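Local coordinates for protein enoyl-CoA hydratase (Mycobacterium tuberculosis, PDB 5KJP) that probably catalyses the hydration of 2-enoyl-CoA thioesters to 3-hydroxyacyl-CoA in fatty acid metabolism, as a member of the crotonase superfamily, at residues L105-E110 and E119-A124; A113-T118 and G136-K141; L126-R131 and V184-E189. All coordinates share one frame; numbering follows the deposited sequence.

Contact 1. Residues L105-E110 and E119-A124; sequences LIAAVE and ELALAA
Leu105 and Ala107 on strand 105-109 lie against the last turn of helix 116-123 and the residue after it, with CA-CA distances of 5.1 Å for Leu105 and Ala124 and 5.6 Å for Ala107 and Ala121. This close approach goes with small side chains, since three of the four residues are alanines. Ala124 has the largest share of the contact. Its CB settles on the strand between Leu105 and Ala107, 3.5 Å from Leu105 O, and meets Ala107 CB at 4.0 Å. The isobutyl group of Leu105 completes this seat: CG stands anti to the backbone N (chi1 175°), which brings both CG and the CD2 branch to 3.8 Å from Ala124 CB. One turn back along the helix, the methyl of Ala107 lies on the backbone of Ala121, CB 4.1 Å from Ala121 CA, with the Ala121 methyl beside it. Ile106, between the two inward-facing residues, turns to the other side of the strand and packs on helix 193-205.

The strand and helix form the first two legs of a beta-alpha-beta crossover, in which the chain returns as strand 126-130 beside strand 105-109 in the central sheet of the crotonase fold. Leu105 and Ala107 are tied to that strand by backbone hydrogen bonds with Leu126, while Arg157 NH1 bonds Leu122 O near the end of the helix. No hydrogen bond crosses the contact itself. The helix end is therefore seated on the strand by the fit of methyl and isobutyl groups, in a fully buried, apolar interface.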
# COMPACT_ATOMS: atom_id res chain seq x y z
N LEU A 105 -4.74 16.50 11.26
CA LEU A 105 -5.69 16.01 12.24
C LEU A 105 -5.25 14.65 12.75
O LEU A 105 -4.99 13.73 11.97
CB LEU A 105 -7.09 15.92 11.62
CG LEU A 105 -8.18 15.30 12.50
CD1 LEU A 105 -8.44 16.14 13.76
CD2 LEU A 105 -9.45 15.13 11.67
N ILE A 106 -5.18 14.53 14.06
CA ILE A 106 -4.84 13.28 14.72
C ILE A 106 -6.07 12.73 15.44
O ILE A 106 -6.72 13.46 16.18
CB ILE A 106 -3.71 13.47 15.75
CG1 ILE A 106 -2.45 14.04 15.08
CG2 ILE A 106 -3.40 12.15 16.48
CD1 ILE A 106 -1.52 14.76 16.05
N ALA A 107 -6.39 11.46 15.22
CA ALA A 107 -7.45 10.83 16.00
C ALA A 107 -6.84 10.10 17.21
O ALA A 107 -5.93 9.29 17.05
CB ALA A 107 -8.26 9.86 15.14
N ALA A 108 -7.34 10.42 18.41
CA ALA A 108 -6.89 9.75 19.63
C ALA A 108 -7.96 8.77 20.09
O ALA A 108 -8.99 9.17 20.65
CB ALA A 108 -6.58 10.77 20.73
N VAL A 109 -7.70 7.49 19.86
CA VAL A 109 -8.73 6.46 20.00
C VAL A 109 -8.59 5.65 21.29
O VAL A 109 -7.53 5.08 21.57
CB VAL A 109 -8.69 5.49 18.80
CG1 VAL A 109 -9.71 4.36 18.97
CG2 VAL A 109 -8.94 6.26 17.49
N GLU A 110 -9.67 5.64 22.06
CA GLU A 110 -9.86 4.73 23.19
C GLU A 110 -11.09 3.88 22.88
O GLU A 110 -11.97 4.30 22.12
CB GLU A 110 -10.08 5.50 24.51
CG GLU A 110 -8.98 6.49 24.90
CD GLU A 110 -7.84 5.85 25.67
OE1 GLU A 110 -7.94 4.65 26.03
OE2 GLU A 110 -6.84 6.56 25.93
N GLU A 119 -14.62 5.41 10.31
CA GLU A 119 -14.57 6.34 9.19
C GLU A 119 -14.09 7.74 9.61
O GLU A 119 -13.35 8.38 8.85
CB GLU A 119 -15.92 6.41 8.50
CG GLU A 119 -16.30 5.04 7.92
CD GLU A 119 -17.57 5.06 7.13
OE1 GLU A 119 -18.61 5.53 7.67
OE2 GLU A 119 -17.55 4.59 5.97
N LEU A 120 -14.48 8.21 10.79
CA LEU A 120 -13.90 9.45 11.31
C LEU A 120 -12.38 9.34 11.46
O LEU A 120 -11.64 10.25 11.08
CB LEU A 120 -14.51 9.84 12.66
CG LEU A 120 -16.00 10.14 12.73
CD1 LEU A 120 -16.36 10.61 14.14
CD2 LEU A 120 -16.39 11.17 11.68
N ALA A 121 -11.92 8.23 12.03
CA ALA A 121 -10.48 8.02 12.23
C ALA A 121 -9.75 8.00 10.89
O ALA A 121 -8.66 8.56 10.77
CB ALA A 121 -10.22 6.73 13.01
N LEU A 122 -10.35 7.38 9.88
CA LEU A 122 -9.74 7.30 8.55
C LEU A 122 -9.68 8.65 7.86
O LEU A 122 -8.82 8.88 7.00
CB LEU A 122 -10.52 6.31 7.67
CG LEU A 122 -10.29 4.85 8.03
CD1 LEU A 122 -11.29 3.96 7.30
CD2 LEU A 122 -8.86 4.45 7.66
N ALA A 123 -10.59 9.55 8.22
CA ALA A 123 -10.59 10.89 7.64
C ALA A 123 -9.52 11.77 8.29
O ALA A 123 -9.16 12.82 7.75
CB ALA A 123 -11.97 11.53 7.79
N ALA A 124 -9.02 11.35 9.45
CA ALA A 124 -7.87 12.00 10.07
C ALA A 124 -6.60 11.56 9.36
O ALA A 124 -6.63 10.64 8.55
CB ALA A 124 -7.80 11.67 11.56

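Contact 2. Residues A113-T118 and G136-K141; sequences ALAGGT and GIPEVK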
# COMPACT_ATOMS: atom_id res chain seq x y z
N ALA A 113 -13.83 2.33 18.10
CA ALA A 113 -14.07 3.19 16.94
C ALA A 113 -14.70 2.32 15.86
O ALA A 113 -13.98 1.67 15.09
CB ALA A 113 -12.78 3.83 16.44
N LEU A 114 -16.03 2.28 15.81
CA LEU A 114 -16.72 1.35 14.92
C LEU A 114 -17.57 2.05 13.87
O LEU A 114 -18.18 3.09 14.14
CB LEU A 114 -17.59 0.39 15.72
CG LEU A 114 -16.86 -0.56 16.67
CD1 LEU A 114 -17.85 -1.31 17.55
CD2 LEU A 114 -15.99 -1.54 15.87
N ALA A 115 -17.62 1.44 12.68
CA ALA A 115 -18.44 1.91 11.56
C ALA A 115 -18.08 3.35 11.25
O ALA A 115 -16.93 3.64 10.92
CB ALA A 115 -19.93 1.76 11.88
N GLY A 116 -19.04 4.26 11.38
CA GLY A 116 -18.76 5.68 11.21
C GLY A 116 -17.61 6.19 12.07
O GLY A 116 -16.90 7.13 11.69
N GLY A 117 -17.41 5.57 13.23
CA GLY A 117 -16.30 5.90 14.10
C GLY A 117 -14.94 5.59 13.47
O GLY A 117 -14.01 6.39 13.57
N THR A 118 -14.84 4.43 12.83
CA THR A 118 -13.62 4.09 12.10
C THR A 118 -13.49 5.04 10.92
O THR A 118 -12.40 5.48 10.58
CB THR A 118 -13.63 2.60 11.64
OG1 THR A 118 -13.10 1.78 12.70
CG2 THR A 118 -12.79 2.39 10.38
N GLY A 136 -13.31 -1.16 13.22
CA GLY A 136 -14.12 -2.09 12.45
C GLY A 136 -15.15 -1.37 11.61
O GLY A 136 -15.54 -0.23 11.91
N ILE A 137 -15.57 -2.04 10.54
CA ILE A 137 -16.65 -1.55 9.70
C ILE A 137 -17.67 -2.68 9.51
O ILE A 137 -17.64 -3.40 8.51
CB ILE A 137 -16.14 -1.02 8.34
CG1 ILE A 137 -15.04 -1.94 7.78
CG2 ILE A 137 -15.57 0.39 8.50
CD1 ILE A 137 -14.62 -1.59 6.34
N PRO A 138 -18.55 -2.86 10.50
CA PRO A 138 -19.49 -3.98 10.52
C PRO A 138 -20.78 -3.74 9.71
O PRO A 138 -21.74 -4.50 9.88
CB PRO A 138 -19.81 -4.12 12.01
CG PRO A 138 -19.72 -2.73 12.53
CD PRO A 138 -18.62 -2.05 11.73
N GLU A 139 -20.78 -2.73 8.84
CA GLU A 139 -22.00 -2.35 8.12
C GLU A 139 -22.67 -3.51 7.38
O GLU A 139 -23.90 -3.61 7.37
CB GLU A 139 -21.68 -1.21 7.14
CG GLU A 139 -21.60 0.20 7.78
CD GLU A 139 -20.23 0.52 8.40
OE1 GLU A 139 -19.48 -0.41 8.75
OE2 GLU A 139 -19.90 1.72 8.53
N VAL A 140 -21.87 -4.40 6.78
CA VAL A 140 -22.45 -5.50 5.99
C VAL A 140 -23.28 -6.46 6.85
O VAL A 140 -24.14 -7.17 6.34
CB VAL A 140 -21.36 -6.32 5.25
CG1 VAL A 140 -20.74 -5.50 4.12
CG2 VAL A 140 -20.32 -6.84 6.23
N LYS A 141 -23.02 -6.48 8.16
CA LYS A 141 -23.78 -7.33 9.07
C LYS A 141 -25.25 -6.92 9.13
O LYS A 141 -26.13 -7.74 9.42
CB LYS A 141 -23.18 -7.30 10.47
CG LYS A 141 -21.77 -7.87 10.57
CD LYS A 141 -21.30 -7.93 12.02
CE LYS A 141 -19.99 -8.69 12.16
NZ LYS A 141 -19.39 -8.52 13.52
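Thr118 and Gly136 are joined through a hydroxyl set by chi1 of -87°, which places OG1 beside the threonine's own backbone N and CG2 anti to that N, where it meets Ile137 CG2. In the same contact Glu139, bent at chi2 (84°), folds its carboxylate back over Ala115. These groups belong to the crotonase fold, at the point where strand 112-114 runs into helix 116-123 and the chain beyond strand 134-136 passes alongside.

Thr118 OG1 accepts a nearly straight hydrogen bond from Gly136 N (3.0 Å, 172°) and donates to Ala113 O from above the carbonyl plane (the modelled separation is unusually short), so one buried hydroxyl connects Ala113, the first turn of the helix and Gly136. The carbonyl of the same glycine is engaged too: Gly136 O receives the N-H of Ala115 at 2.8 Å. Ala115, at the N-cap position, thus has its N-H bonded across to the second segment. Leu114 lays its CD2 branch against Gly136, 3.8 Å from the N atom, while the Thr118 and Ile137 side chains cross at about a right angle, with their CG2 atoms 3.9 Å apart. Pro138 closes the flank of the turn, its CD 4.0 Å from Ala115 CB.

Beyond the proline, Val140 and Lys141 reach a second subunit, so the segment also serves the trimer. In crotonases a peptide N-H at the start of this helix usually contributes to the oxyanion hole, and Gly116 is consistent with that place. Glu139 OE2 stops 3.4 Å from Ala115 CB and 3.9 Å from Gly116 N.

Contact 3. Residues L126-R131 and V184-E189; sequences LIVAAR and VNVLAE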
# COMPACT_ATOMS: atom_id res chain seq x y z
N LEU A 126 -3.55 10.92 11.05
CA LEU A 126 -2.74 10.10 11.94
C LEU A 126 -3.65 9.54 13.01
O LEU A 126 -4.63 10.18 13.41
CB LEU A 126 -1.62 10.93 12.57
CG LEU A 126 -0.69 11.67 11.61
CD1 LEU A 126 0.21 12.63 12.34
CD2 LEU A 126 0.14 10.66 10.83
N ILE A 127 -3.32 8.34 13.48
CA ILE A 127 -4.10 7.71 14.54
C ILE A 127 -3.22 7.27 15.70
O ILE A 127 -2.24 6.54 15.53
CB ILE A 127 -4.89 6.49 14.02
CG1 ILE A 127 -5.87 6.92 12.91
CG2 ILE A 127 -5.64 5.80 15.17
CD1 ILE A 127 -6.57 5.75 12.21
N VAL A 128 -3.57 7.75 16.89
CA VAL A 128 -3.00 7.25 18.13
C VAL A 128 -4.08 6.43 18.80
O VAL A 128 -5.21 6.91 18.99
CB VAL A 128 -2.55 8.39 19.05
CG1 VAL A 128 -2.03 7.84 20.38
CG2 VAL A 128 -1.48 9.24 18.35
N ALA A 129 -3.78 5.18 19.15
CA ALA A 129 -4.81 4.32 19.72
C ALA A 129 -4.34 3.59 20.96
O ALA A 129 -3.19 3.12 21.03
CB ALA A 129 -5.31 3.32 18.67
N ALA A 130 -5.22 3.49 21.95
CA ALA A 130 -4.95 2.69 23.14
C ALA A 130 -4.77 1.23 22.75
O ALA A 130 -5.39 0.76 21.80
CB ALA A 130 -6.08 2.84 24.15
N ARG A 131 -3.92 0.52 23.48
CA ARG A 131 -3.62 -0.88 23.16
C ARG A 131 -4.85 -1.77 23.28
O ARG A 131 -4.88 -2.87 22.72
CB ARG A 131 -2.50 -1.40 24.07
CG ARG A 131 -1.15 -0.78 23.77
CD ARG A 131 -0.03 -1.38 24.62
NE ARG A 131 1.26 -0.81 24.24
CZ ARG A 131 2.03 -1.30 23.27
NH1 ARG A 131 1.64 -2.38 22.60
NH2 ARG A 131 3.19 -0.72 22.99
N VAL A 184 -2.49 2.38 12.69
CA VAL A 184 -2.24 3.11 13.92
C VAL A 184 -0.77 3.53 13.98
O VAL A 184 0.13 2.70 13.89
CB VAL A 184 -2.60 2.26 15.16
CG1 VAL A 184 -2.04 2.89 16.43
CG2 VAL A 184 -4.12 2.06 15.27
N ASN A 185 -0.54 4.83 14.11
CA ASN A 185 0.81 5.38 14.21
C ASN A 185 1.47 5.09 15.55
O ASN A 185 2.64 4.69 15.61
CB ASN A 185 0.77 6.89 13.98
CG ASN A 185 0.30 7.24 12.59
OD1 ASN A 185 -0.90 7.38 12.34
ND2 ASN A 185 1.25 7.38 11.68
N VAL A 186 0.72 5.30 16.62
CA VAL A 186 1.23 5.19 17.97
C VAL A 186 0.28 4.37 18.83
O VAL A 186 -0.91 4.67 18.91
CB VAL A 186 1.42 6.60 18.61
CG1 VAL A 186 1.82 6.48 20.09
CG2 VAL A 186 2.43 7.43 17.81
N LEU A 187 0.81 3.31 19.45
CA LEU A 187 0.05 2.56 20.44
C LEU A 187 0.29 3.16 21.81
O LEU A 187 1.44 3.36 22.21
CB LEU A 187 0.46 1.09 20.44
CG LEU A 187 -0.11 0.18 19.37
CD1 LEU A 187 0.60 -1.17 19.44
CD2 LEU A 187 -1.62 0.02 19.57
N ALA A 188 -0.79 3.45 22.52
CA ALA A 188 -0.69 4.06 23.84
C ALA A 188 -1.21 3.12 24.91
O ALA A 188 -2.01 2.23 24.63
CB ALA A 188 -1.47 5.38 23.87
N GLU A 189 -0.74 3.31 26.15
CA GLU A 189 -1.33 2.61 27.28
C GLU A 189 -2.80 3.02 27.37
O GLU A 189 -3.14 4.16 27.04
CB GLU A 189 -0.59 2.95 28.59
CG GLU A 189 0.81 2.35 28.69
CD GLU A 189 0.82 0.87 28.41
OE1 GLU A 189 0.03 0.14 29.04
OE2 GLU A 189 1.61 0.43 27.54
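Asn185 reaches Ile127 with its side chain as well as its backbone. With chi1 at -64° and the amide turned by chi2 of 87°, OD1 takes the N-H of Ile127 at 2.8 Å, standing in for a backbone carbonyl, while Asn185 N bonds back to Ile127 O. The Leu126 side chain crosses that of Asn185 at about a right angle, its CD2 3.6 Å from Asn185 ND2. ND2 hydrogen-bonds Glu165 OE1 and Ala161 O of the third subunit. Val184 points its CG2 between Ile127 and Ala129, 3.8 Å from Ala129 CB.

Residues 186-188 form a parallel strand, outermost in this chain's central crotonase sheet, bonded to strand 126-130 through Ala129 N to Val186 O and Ala188 N to Ala129 O. Val128 and Val186 lie side by side on one face with Ala130 and Ala188; Ala129 and Leu187 occupy the other. At the far end Arg131 is extended from CG to NE, and its guanidinium lies over Leu187, whose CB sits 4.0 Å above the plane centre. Its NH1 forms a salt bridge with Glu176, and NE makes a second, 3.5 Å, to Glu189 OE2.

Contacts 1 and 3 share the central sheet, with centres 10 Å apart: strands 105-109 and 126-130 are neighbours, joined by Val109 N to Val128 O at 2.7 Å and Ala107 O to Val128 N at 2.8 Å. Contact 2 begins the helix whose end contact 1 seats, and their centres are 13 Å apart. Glu119, on that helix, brings OE1 to 4.1 Å from Glu139 OE2, consistent with the glutamate pair of the active site in related enoyl-CoA hydratases. Contact 3 stays about 6 Å from contact 2 at the nearest atoms. Contacts 2 and 3 also lie against different neighbouring subunits, the second and the third respectively.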